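Local structure of uncharacterized protein (Bacteroides caccae, 4R4K) at residues 88-93 against 105-110; 10-15 against 114-119; 55-60 against 137-142. The protein is of unknown function but has a cystatin-like fold, belongs to a family of the NTF2 clan, and can hold polyethylene glycol chains in its pockets. One frame throughout, in Å; residues are numbered along the deposited sequence.

Contact 1. Residues 88-93 against 105-110; sequences PVHKVF and RVEFEQ. With ACT (acetate ion), chain G.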
loop_
_atom_site.group_PDB
_atom_site.type_symbol
_atom_site.label_atom_id
_atom_site.label_comp_id
_atom_site.label_asym_id
_atom_site.label_seq_id
_atom_site.Cartn_x
_atom_site.Cartn_y
_atom_site.Cartn_z
ATOM N N PRO A 88 10.525 -13.267 -9.509
ATOM C CA PRO A 88 9.562 -13.469 -10.587
ATOM C C PRO A 88 8.087 -13.484 -10.185
ATOM O O PRO A 88 7.270 -13.005 -10.952
ATOM C CB PRO A 88 9.984 -14.826 -11.177
ATOM C CG PRO A 88 11.461 -14.846 -10.976
ATOM C CD PRO A 88 11.687 -14.174 -9.644
ATOM N N VAL A 89 7.726 -14.080 -9.056
ATOM C CA VAL A 89 6.290 -14.190 -8.672
ATOM C C VAL A 89 5.970 -13.512 -7.348
ATOM O O VAL A 89 4.875 -13.691 -6.798
ATOM C CB VAL A 89 5.778 -15.658 -8.587
ATOM C CG1 VAL A 89 5.921 -16.366 -9.924
ATOM C CG2 VAL A 89 6.452 -16.432 -7.460
ATOM N N HIS A 90 6.907 -12.721 -6.837
ATOM C CA HIS A 90 6.788 -12.148 -5.488
ATOM C C HIS A 90 7.624 -10.881 -5.424
ATOM O O HIS A 90 8.851 -10.912 -5.616
ATOM C CB HIS A 90 7.275 -13.175 -4.458
ATOM C CG HIS A 90 6.976 -12.826 -3.035
ATOM N ND1 HIS A 90 7.589 -13.467 -1.974
ATOM C CD2 HIS A 90 6.154 -11.894 -2.487
ATOM C CE1 HIS A 90 7.139 -12.964 -0.838
ATOM N NE2 HIS A 90 6.270 -12.005 -1.121
ATOM N N LYS A 91 6.955 -9.754 -5.177
ATOM C CA LYS A 91 7.629 -8.480 -5.078
ATOM C C LYS A 91 7.170 -7.719 -3.838
ATOM O O LYS A 91 6.014 -7.824 -3.429
ATOM C CB LYS A 91 7.416 -7.671 -6.347
ATOM C CG LYS A 91 7.941 -8.401 -7.590
ATOM C CD LYS A 91 7.969 -7.521 -8.802
ATOM C CE LYS A 91 8.101 -8.331 -10.079
ATOM N NZ LYS A 91 9.424 -9.006 -10.186
ATOM N N VAL A 92 8.071 -6.941 -3.248
ATOM C CA VAL A 92 7.752 -6.107 -2.103
ATOM C C VAL A 92 8.333 -4.710 -2.356
ATOM O O VAL A 92 9.495 -4.566 -2.712
ATOM C CB VAL A 92 8.316 -6.634 -0.775
ATOM C CG1 VAL A 92 8.022 -5.654 0.358
ATOM C CG2 VAL A 92 7.763 -8.007 -0.464
ATOM N N PHE A 93 7.454 -3.721 -2.254
ATOM C CA PHE A 93 7.784 -2.324 -2.449
ATOM C C PHE A 93 7.729 -1.636 -1.077
ATOM O O PHE A 93 6.782 -1.834 -0.313
ATOM C CB PHE A 93 6.789 -1.695 -3.400
ATOM C CG PHE A 93 7.062 -0.253 -3.717
ATOM C CD1 PHE A 93 7.995 0.103 -4.696
ATOM C CD2 PHE A 93 6.362 0.757 -3.060
ATOM C CE1 PHE A 93 8.215 1.439 -5.001
ATOM C CE2 PHE A 93 6.572 2.078 -3.375
ATOM C CZ PHE A 93 7.486 2.419 -4.356
ATOM N N ARG A 105 4.592 -0.330 2.789
ATOM C CA ARG A 105 5.105 -1.590 2.299
ATOM C C ARG A 105 3.941 -2.265 1.597
ATOM O O ARG A 105 2.870 -2.402 2.183
ATOM C CB ARG A 105 5.642 -2.466 3.435
ATOM C CG ARG A 105 6.220 -3.835 3.092
ATOM C CD ARG A 105 6.356 -4.685 4.328
ATOM N NE ARG A 105 7.048 -5.934 4.020
ATOM C CZ ARG A 105 6.451 -7.045 3.598
ATOM N NH1 ARG A 105 5.136 -7.085 3.402
ATOM N NH2 ARG A 105 7.183 -8.130 3.368
ATOM N N VAL A 106 4.146 -2.620 0.327
ATOM C CA VAL A 106 3.136 -3.317 -0.452
ATOM C C VAL A 106 3.736 -4.616 -0.981
ATOM O O VAL A 106 4.833 -4.632 -1.548
ATOM C CB VAL A 106 2.663 -2.488 -1.659
ATOM C CG1 VAL A 106 1.439 -3.145 -2.293
ATOM C CG2 VAL A 106 2.374 -1.059 -1.245
ATOM N N GLU A 107 3.022 -5.710 -0.736
ATOM C CA GLU A 107 3.460 -7.035 -1.137
ATOM C C GLU A 107 2.579 -7.538 -2.268
ATOM O O GLU A 107 1.343 -7.581 -2.131
ATOM C CB GLU A 107 3.378 -8.006 0.043
ATOM C CG GLU A 107 3.882 -9.402 -0.291
ATOM C CD GLU A 107 3.925 -10.323 0.910
ATOM O OE1 GLU A 107 3.186 -10.086 1.877
ATOM O OE2 GLU A 107 4.688 -11.304 0.871
ATOM N N PHE A 108 3.221 -7.916 -3.376
ATOM C CA PHE A 108 2.558 -8.383 -4.582
ATOM C C PHE A 108 2.933 -9.837 -4.827
ATOM O O PHE A 108 4.088 -10.236 -4.624
ATOM C CB PHE A 108 3.050 -7.632 -5.809
ATOM C CG PHE A 108 2.805 -6.163 -5.778
ATOM C CD1 PHE A 108 1.619 -5.621 -6.272
ATOM C CD2 PHE A 108 3.779 -5.328 -5.299
ATOM C CE1 PHE A 108 1.436 -4.257 -6.265
ATOM C CE2 PHE A 108 3.599 -3.971 -5.282
ATOM C CZ PHE A 108 2.432 -3.430 -5.780
ATOM N N GLU A 109 1.945 -10.634 -5.213
ATOM C CA GLU A 109 2.198 -12.030 -5.546
ATOM C C GLU A 109 1.460 -12.366 -6.827
ATOM O O GLU A 109 0.320 -11.920 -7.038
ATOM C CB GLU A 109 1.772 -12.947 -4.398
ATOM C CG GLU A 109 2.654 -12.792 -3.181
ATOM C CD GLU A 109 2.393 -13.814 -2.090
ATOM O OE1 GLU A 109 1.308 -14.436 -2.087
ATOM O OE2 GLU A 109 3.282 -13.975 -1.225
ATOM N N GLN A 110 2.123 -13.146 -7.674
ATOM C CA GLN A 110 1.510 -13.635 -8.865
ATOM C C GLN A 110 0.869 -14.963 -8.493
ATOM O O GLN A 110 1.551 -15.918 -8.098
ATOM C CB GLN A 110 2.513 -13.798 -9.997
ATOM C CG GLN A 110 1.808 -13.992 -11.329
ATOM C CD GLN A 110 2.717 -14.540 -12.398
ATOM O OE1 GLN A 110 3.337 -15.560 -12.196
ATOM N NE2 GLN A 110 2.796 -13.878 -13.518
HETATM C C ACT G . 10.226 -7.142 5.516
HETATM O O ACT G . 10.172 -7.946 6.466
HETATM O OXT ACT G . 10.097 -7.519 4.331
HETATM C CH3 ACT G . 10.447 -5.687 5.813
HETATM O O HOH W 1 3.658 -16.108 -5.579
#

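Contact 2. Residues 10-15 against 114-119; sequences EDFKSF and GKWYVV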
loop_
_atom_site.group_PDB
_atom_site.type_symbol
_atom_site.label_atom_id
_atom_site.label_comp_id
_atom_site.label_asym_id
_atom_site.label_seq_id
_atom_site.Cartn_x
_atom_site.Cartn_y
_atom_site.Cartn_z
ATOM N N GLU A 10 1.093 -12.842 -16.262
ATOM C CA GLU A 10 1.153 -11.390 -16.444
ATOM C C GLU A 10 2.537 -10.805 -16.197
ATOM O O GLU A 10 3.184 -11.133 -15.221
ATOM C CB GLU A 10 0.204 -10.690 -15.474
ATOM C CG GLU A 10 -1.231 -10.689 -15.912
ATOM C CD GLU A 10 -2.161 -10.000 -14.938
ATOM O OE1 GLU A 10 -1.725 -9.587 -13.828
ATOM O OE2 GLU A 10 -3.338 -9.919 -15.332
ATOM N N ASP A 11 2.956 -9.901 -17.075
ATOM C CA ASP A 11 4.169 -9.098 -16.875
ATOM C C ASP A 11 3.917 -8.089 -15.728
ATOM O O ASP A 11 2.917 -7.353 -15.727
ATOM C CB ASP A 11 4.519 -8.340 -18.150
ATOM C CG ASP A 11 5.713 -7.428 -17.962
ATOM O OD1 ASP A 11 6.840 -7.949 -17.929
ATOM O OD2 ASP A 11 5.534 -6.200 -17.812
ATOM N N PHE A 12 4.811 -8.056 -14.763
ATOM C CA PHE A 12 4.586 -7.201 -13.576
ATOM C C PHE A 12 4.497 -5.710 -13.883
ATOM O O PHE A 12 3.573 -5.024 -13.390
ATOM C CB PHE A 12 5.659 -7.395 -12.512
ATOM C CG PHE A 12 5.435 -6.542 -11.278
ATOM C CD1 PHE A 12 4.480 -6.909 -10.365
ATOM C CD2 PHE A 12 6.113 -5.351 -11.081
ATOM C CE1 PHE A 12 4.212 -6.140 -9.254
ATOM C CE2 PHE A 12 5.870 -4.568 -9.952
ATOM C CZ PHE A 12 4.927 -4.985 -9.022
ATOM N N LYS A 13 5.431 -5.179 -14.671
ATOM C CA LYS A 13 5.420 -3.734 -14.967
ATOM C C LYS A 13 4.150 -3.308 -15.693
ATOM O O LYS A 13 3.574 -2.239 -15.403
ATOM C CB LYS A 13 6.645 -3.315 -15.788
ATOM C CG LYS A 13 7.892 -3.157 -14.945
ATOM C CD LYS A 13 9.090 -2.683 -15.766
ATOM N N SER A 14 3.704 -4.145 -16.624
ATOM C CA SER A 14 2.456 -3.887 -17.344
ATOM C C SER A 14 1.257 -3.932 -16.405
ATOM O O SER A 14 0.383 -3.063 -16.446
ATOM C CB SER A 14 2.283 -4.891 -18.493
ATOM O OG SER A 14 1.126 -4.565 -19.223
ATOM N N PHE A 15 1.210 -4.942 -15.548
ATOM C CA PHE A 15 0.207 -4.996 -14.484
ATOM C C PHE A 15 0.195 -3.728 -13.615
ATOM O O PHE A 15 -0.866 -3.178 -13.310
ATOM C CB PHE A 15 0.431 -6.225 -13.591
ATOM C CG PHE A 15 -0.086 -6.050 -12.186
ATOM C CD1 PHE A 15 -1.442 -6.206 -11.889
ATOM C CD2 PHE A 15 0.787 -5.710 -11.156
ATOM C CE1 PHE A 15 -1.901 -6.065 -10.576
ATOM C CE2 PHE A 15 0.320 -5.513 -9.859
ATOM C CZ PHE A 15 -1.022 -5.707 -9.570
ATOM N N GLY A 114 -1.913 -16.750 -12.773
ATOM C CA GLY A 114 -0.980 -15.905 -13.557
ATOM C C GLY A 114 -1.218 -14.414 -13.390
ATOM O O GLY A 114 -0.523 -13.584 -13.995
ATOM N N LYS A 115 -2.185 -14.064 -12.549
ATOM C CA LYS A 115 -2.503 -12.654 -12.315
ATOM C C LYS A 115 -1.786 -12.154 -11.069
ATOM O O LYS A 115 -1.622 -12.875 -10.098
ATOM C CB LYS A 115 -4.003 -12.473 -12.152
ATOM C CG LYS A 115 -4.818 -12.782 -13.389
ATOM C CD LYS A 115 -6.301 -12.557 -13.122
ATOM C CE LYS A 115 -7.146 -12.775 -14.357
ATOM N NZ LYS A 115 -8.584 -12.572 -14.050
ATOM N N TRP A 116 -1.395 -10.888 -11.100
ATOM C CA TRP A 116 -0.795 -10.243 -9.938
ATOM C C TRP A 116 -1.857 -9.663 -9.015
ATOM O O TRP A 116 -2.856 -9.096 -9.476
ATOM C CB TRP A 116 0.151 -9.141 -10.376
ATOM C CG TRP A 116 1.413 -9.652 -10.983
ATOM C CD1 TRP A 116 1.676 -9.796 -12.308
ATOM C CD2 TRP A 116 2.608 -10.018 -10.291
ATOM N NE1 TRP A 116 2.950 -10.256 -12.482
ATOM C CE2 TRP A 116 3.554 -10.392 -11.263
ATOM C CE3 TRP A 116 2.970 -10.078 -8.947
ATOM C CZ2 TRP A 116 4.837 -10.836 -10.935
ATOM C CZ3 TRP A 116 4.249 -10.495 -8.620
ATOM C CH2 TRP A 116 5.172 -10.868 -9.610
ATOM N N TYR A 117 -1.617 -9.816 -7.724
ATOM C CA TYR A 117 -2.445 -9.243 -6.686
ATOM C C TYR A 117 -1.591 -8.642 -5.585
ATOM O O TYR A 117 -0.479 -9.113 -5.304
ATOM C CB TYR A 117 -3.302 -10.307 -6.019
ATOM C CG TYR A 117 -4.284 -10.946 -6.908
ATOM C CD1 TYR A 117 -3.910 -12.029 -7.668
ATOM C CD2 TYR A 117 -5.602 -10.503 -6.990
ATOM C CE1 TYR A 117 -4.818 -12.623 -8.493
ATOM C CE2 TYR A 117 -6.518 -11.091 -7.831
ATOM C CZ TYR A 117 -6.105 -12.168 -8.568
ATOM O OH TYR A 117 -6.977 -12.762 -9.421
ATOM N N VAL A 118 -2.162 -7.633 -4.945
ATOM C CA VAL A 118 -1.653 -7.181 -3.656
ATOM C C VAL A 118 -2.212 -8.117 -2.597
ATOM O O VAL A 118 -3.418 -8.341 -2.557
ATOM C CB VAL A 118 -2.071 -5.741 -3.360
ATOM C CG1 VAL A 118 -1.743 -5.382 -1.909
ATOM C CG2 VAL A 118 -1.358 -4.813 -4.321
ATOM N N VAL A 119 -1.323 -8.697 -1.796
ATOM C CA VAL A 119 -1.731 -9.585 -0.707
ATOM C C VAL A 119 -1.496 -9.027 0.686
ATOM O O VAL A 119 -2.064 -9.536 1.657
ATOM C CB VAL A 119 -1.079 -10.972 -0.819
ATOM C CG1 VAL A 119 -1.497 -11.652 -2.122
ATOM C CG2 VAL A 119 0.434 -10.896 -0.690
#

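Contact 3. Residues 55-60 against 137-142; sequences KEKWPL and QTIQQV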
loop_
_atom_site.group_PDB
_atom_site.type_symbol
_atom_site.label_atom_id
_atom_site.label_comp_id
_atom_site.label_asym_id
_atom_site.label_seq_id
_atom_site.Cartn_x
_atom_site.Cartn_y
_atom_site.Cartn_z
ATOM N N LYS A 55 -11.592 -3.723 2.267
ATOM C CA LYS A 55 -11.687 -2.866 1.080
ATOM C C LYS A 55 -12.019 -1.429 1.416
ATOM O O LYS A 55 -11.467 -0.503 0.817
ATOM C CB LYS A 55 -12.723 -3.417 0.106
ATOM C CG LYS A 55 -12.837 -2.624 -1.182
ATOM C CD LYS A 55 -14.009 -3.071 -2.041
ATOM C CE LYS A 55 -14.281 -2.042 -3.135
ATOM N NZ LYS A 55 -15.531 -2.300 -3.901
ATOM N N GLU A 56 -12.907 -1.227 2.373
ATOM C CA GLU A 56 -13.320 0.137 2.701
ATOM C C GLU A 56 -12.158 0.970 3.291
ATOM O O GLU A 56 -12.218 2.184 3.287
ATOM C CB GLU A 56 -14.577 0.156 3.593
ATOM C CG GLU A 56 -14.312 0.176 5.081
ATOM C CD GLU A 56 -13.900 -1.171 5.635
ATOM O OE1 GLU A 56 -13.670 -2.105 4.838
ATOM O OE2 GLU A 56 -13.797 -1.287 6.882
ATOM N N LYS A 57 -11.128 0.324 3.820
ATOM C CA LYS A 57 -9.975 1.011 4.396
ATOM C C LYS A 57 -8.839 1.267 3.410
ATOM O O LYS A 57 -7.914 2.002 3.718
ATOM C CB LYS A 57 -9.434 0.205 5.585
ATOM C CG LYS A 57 -10.444 0.053 6.722
ATOM C CD LYS A 57 -9.823 -0.596 7.948
ATOM C CE LYS A 57 -10.857 -0.858 9.031
ATOM N NZ LYS A 57 -11.729 -2.024 8.711
ATOM N N TRP A 58 -8.898 0.649 2.235
ATOM C CA TRP A 58 -7.796 0.707 1.274
ATOM C C TRP A 58 -7.548 2.091 0.669
ATOM O O TRP A 58 -8.427 2.635 0.029
ATOM C CB TRP A 58 -8.050 -0.269 0.116
ATOM C CG TRP A 58 -6.974 -0.255 -0.919
ATOM C CD1 TRP A 58 -7.041 0.280 -2.182
ATOM C CD2 TRP A 58 -5.650 -0.776 -0.763
ATOM N NE1 TRP A 58 -5.828 0.124 -2.825
ATOM C CE2 TRP A 58 -4.955 -0.515 -1.975
ATOM C CE3 TRP A 58 -4.976 -1.409 0.292
ATOM C CZ2 TRP A 58 -3.634 -0.890 -2.162
ATOM C CZ3 TRP A 58 -3.664 -1.788 0.093
ATOM C CH2 TRP A 58 -3.011 -1.530 -1.122
ATOM N N PRO A 59 -6.332 2.641 0.853
ATOM C CA PRO A 59 -5.953 3.839 0.089
ATOM C C PRO A 59 -5.451 3.482 -1.305
ATOM O O PRO A 59 -4.441 2.790 -1.432
ATOM C CB PRO A 59 -4.802 4.451 0.920
ATOM C CG PRO A 59 -4.733 3.628 2.184
ATOM C CD PRO A 59 -5.294 2.295 1.822
ATOM N N LEU A 60 -6.100 4.021 -2.331
ATOM C CA LEU A 60 -5.698 3.777 -3.694
ATOM C C LEU A 60 -4.296 4.320 -3.972
ATOM O O LEU A 60 -3.984 5.458 -3.602
ATOM C CB LEU A 60 -6.738 4.360 -4.655
ATOM C CG LEU A 60 -8.109 3.658 -4.630
ATOM C CD1 LEU A 60 -9.184 4.546 -5.233
ATOM C CD2 LEU A 60 -8.075 2.327 -5.361
ATOM N N GLN A 137 -12.330 8.558 11.506
ATOM C CA GLN A 137 -12.131 9.750 10.693
ATOM C C GLN A 137 -10.985 9.575 9.683
ATOM O O GLN A 137 -11.011 10.152 8.613
ATOM C CB GLN A 137 -11.916 10.983 11.564
ATOM C CG GLN A 137 -11.939 12.320 10.800
ATOM C CD GLN A 137 -13.061 12.459 9.748
ATOM O OE1 GLN A 137 -14.211 12.055 9.963
ATOM N NE2 GLN A 137 -12.714 13.037 8.593
ATOM N N THR A 138 -9.963 8.809 10.041
ATOM C CA THR A 138 -8.882 8.502 9.107
ATOM C C THR A 138 -9.405 7.726 7.907
ATOM O O THR A 138 -9.061 8.020 6.761
ATOM C CB THR A 138 -7.771 7.725 9.806
ATOM O OG1 THR A 138 -7.268 8.551 10.846
ATOM C CG2 THR A 138 -6.618 7.368 8.858
ATOM N N ILE A 139 -10.237 6.737 8.179
ATOM C CA ILE A 139 -10.859 5.968 7.109
ATOM C C ILE A 139 -11.675 6.883 6.167
ATOM O O ILE A 139 -11.623 6.741 4.963
ATOM C CB ILE A 139 -11.697 4.817 7.681
ATOM C CG1 ILE A 139 -10.776 3.776 8.335
ATOM C CG2 ILE A 139 -12.533 4.176 6.586
ATOM C CD1 ILE A 139 -11.500 2.747 9.188
ATOM N N GLN A 140 -12.384 7.850 6.743
ATOM C CA GLN A 140 -13.133 8.817 5.951
ATOM C C GLN A 140 -12.184 9.710 5.117
ATOM O O GLN A 140 -12.517 10.066 4.000
ATOM C CB GLN A 140 -14.044 9.663 6.848
ATOM C CG GLN A 140 -14.824 10.764 6.123
ATOM C CD GLN A 140 -15.776 10.239 5.050
ATOM O OE1 GLN A 140 -16.332 9.153 5.180
ATOM N NE2 GLN A 140 -15.953 11.011 3.987
ATOM N N GLN A 141 -11.044 10.105 5.687
ATOM C CA GLN A 141 -10.037 10.885 4.944
ATOM C C GLN A 141 -9.522 10.097 3.747
ATOM O O GLN A 141 -9.347 10.648 2.650
ATOM C CB GLN A 141 -8.885 11.302 5.856
ATOM C CG GLN A 141 -9.262 12.387 6.846
ATOM C CD GLN A 141 -8.244 12.576 7.957
ATOM O OE1 GLN A 141 -7.145 12.016 7.924
ATOM N NE2 GLN A 141 -8.616 13.370 8.957
ATOM N N VAL A 142 -9.269 8.813 3.956
ATOM C CA VAL A 142 -8.849 7.919 2.871
ATOM C C VAL A 142 -9.918 7.826 1.787
ATOM O O VAL A 142 -9.627 7.909 0.592
ATOM C CB VAL A 142 -8.476 6.525 3.412
ATOM C CG1 VAL A 142 -8.317 5.524 2.264
ATOM C CG2 VAL A 142 -7.209 6.620 4.250
HETATM O O HOH W 2 -11.992 4.696 3.102
#

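Contact 1. Residues 88-93 against 105-110
The beta hairpin of strands 90-97 and 104-110, part of a five-stranded antiparallel sheet, is held here by K91 paired with F108 and F93 with V106. The axes of segments 90-93 and 105-110 approach to 4.7 Å with directions 168° apart. The two hydrogen-bonded pairs alternate with the non-hydrogen-bonded pairs H90-E109 and V92-E107, where CA-H...O contacts fill in. F108 N reaches K91 O at 2.8 Å in an almost straight bond (178°), and F93 and V106 exchange a bond in each direction. Q110 N to V89 O (2.9 Å) carries the pairing one residue beyond strand 90-97, where a water also bridges V89 O and Q110 O.

H90, V92, E107 and E109 share one face of the sheet. With CG anti to its backbone N (chi1 -169°), H90 swings its ring across the neighbouring strand, and NE2 donates to E107 OE2 at 2.6 Å. The carboxylate offers its anti lone pair and lies nearly coplanar with the ring. E107 has two conformers, so this His-carboxylate bond holds for the one described and is uncertain for the other. E109 OE2 sits over a face of the same ring, displaced toward its rim, with its carboxylate turned steeply to it. Further along, V92 CG1 lies against a face of the R105 guanidinium, while R105 NH2 donates at 3.1 Å to OXT of an acetate probably from the crystallisation liquor.

K91, F93, V106 and F108 point to the other face. There F108 meets F12, F15 and L16 of helix 12-21, F93 meets F83, and the K91 ammonium bonds N86 and E87 O. Strand 78-87 flanks 90-97, and strand 116-123 flanks 104-110.

Contact 2. Residues 10-15 against 114-119
An aromatic cluster of W116, F12 and F15 fastens the start of helix 12-21 to strand 116-123, an outermost strand of the five-stranded sheet. F12 meets the W116 six-membered ring edge-to-face: the planes stand at 74°, and F12 CD1 comes within 3.6 Å of W116 CD2. F15 uses its face instead. Its CG, anti to the backbone N (chi1 154°), turns the ring's face to W116 CB, which stands 3.4 Å from the F15 centroid in a CH-pi contact only 3° off the ring normal.

E10 grips W116 twice, at the indole and at the backbone. E10 O accepts from W116 NE1 at 2.9 Å; it lies close to the indole plane, whereas the donor is well above the carbonyl plane. The extended E10 side chain reaches across to the strand backbone, and OE1 takes W116 N at 3.0 Å from above its carboxylate plane, while OE2 makes a salt bridge with R29. Cutting W116 back to an alanine is likely to leave E10 O without its indole donor and the F12 edge without the ring face it meets. The backbone adds E10 N to G114 O (2.9 Å), made where G114 turns with a positive phi. Next to E10, D11 is the N-cap of the helix, its OD2 accepting from S14 N at 3.0 Å.

Contact 3. Residues 55-60 against 137-142
In this cystatin-like fold the long helix 135-152 packs through I139 and V142 against K57 and P59 of the loop between strands 48-51 and 69-72, whose residues 55-57 form a 3-10 turn. The nearest CA pairs, K57 with I139 and P59 with V142, are each 5.7 Å apart, so residues one helical turn apart meet successive parts of the loop.

The side-chain contacts across the interface are van der Waals, mostly between aliphatic carbons. K57 lays its aliphatic chain over the end of I139: K57 CE is 3.7 Å from I139 CD1, and CG and CD of the lysine touch the same methyl. The other branch, I139 CG2, turns to E56 O. V142 supplies one methyl to several partners. With CG1 anti to its backbone N (chi1 168°), it reaches P59 CA at 3.6 Å and also touches W58 O and the proline ring. Beyond the loop, W125 and Y126 pack on V142 as well.

A polar link between the segments may run through water. One water donates to I139 O at 2.8 Å; its approach to E56 O is too short to be certain. Direct polar anchors come from outside both segments: N146, further along the same helix, bonds W58 O and L60 N, and Y126 OH bonds K57 O. L60, which touches a bound polyethylene glycol, ties this loop to that pocket, while W58 CB points away from 137-142 and its NE1 donates to Q26 OE1.

Charge pairing stays within the loop. The K57 chain bends at its last torsion (chi4 75°), bringing NZ back to E56; P52 O is a further acceptor. NZ meets E56 OE2 at 2.9 Å, from above the carboxylate plane.

How the contacts relate
Contacts 1 and 2 are neighbours, their centres about 9 Å apart, and join through the five-stranded sheet: strand 104-110 pairs with strand 116-123, E109 N reaching Y117 O at 2.9 Å. Contact 3 lies about 22 Å from contact 1 and about 23 Å from contact 2, centre to centre, and across the chain's centre from contact 1. Along the chain, segment 10-15 comes first, then 55-60, the hairpin segments 88-93 and 105-110, then 114-119 and 137-142. Contacts 2 and 3 thus alternate in sequence; contact 2 fixes helix 12-21 to the sheet, and contact 3 joins helix 135-152 to loop 55-60, which meets the sheet where W58 touches V118.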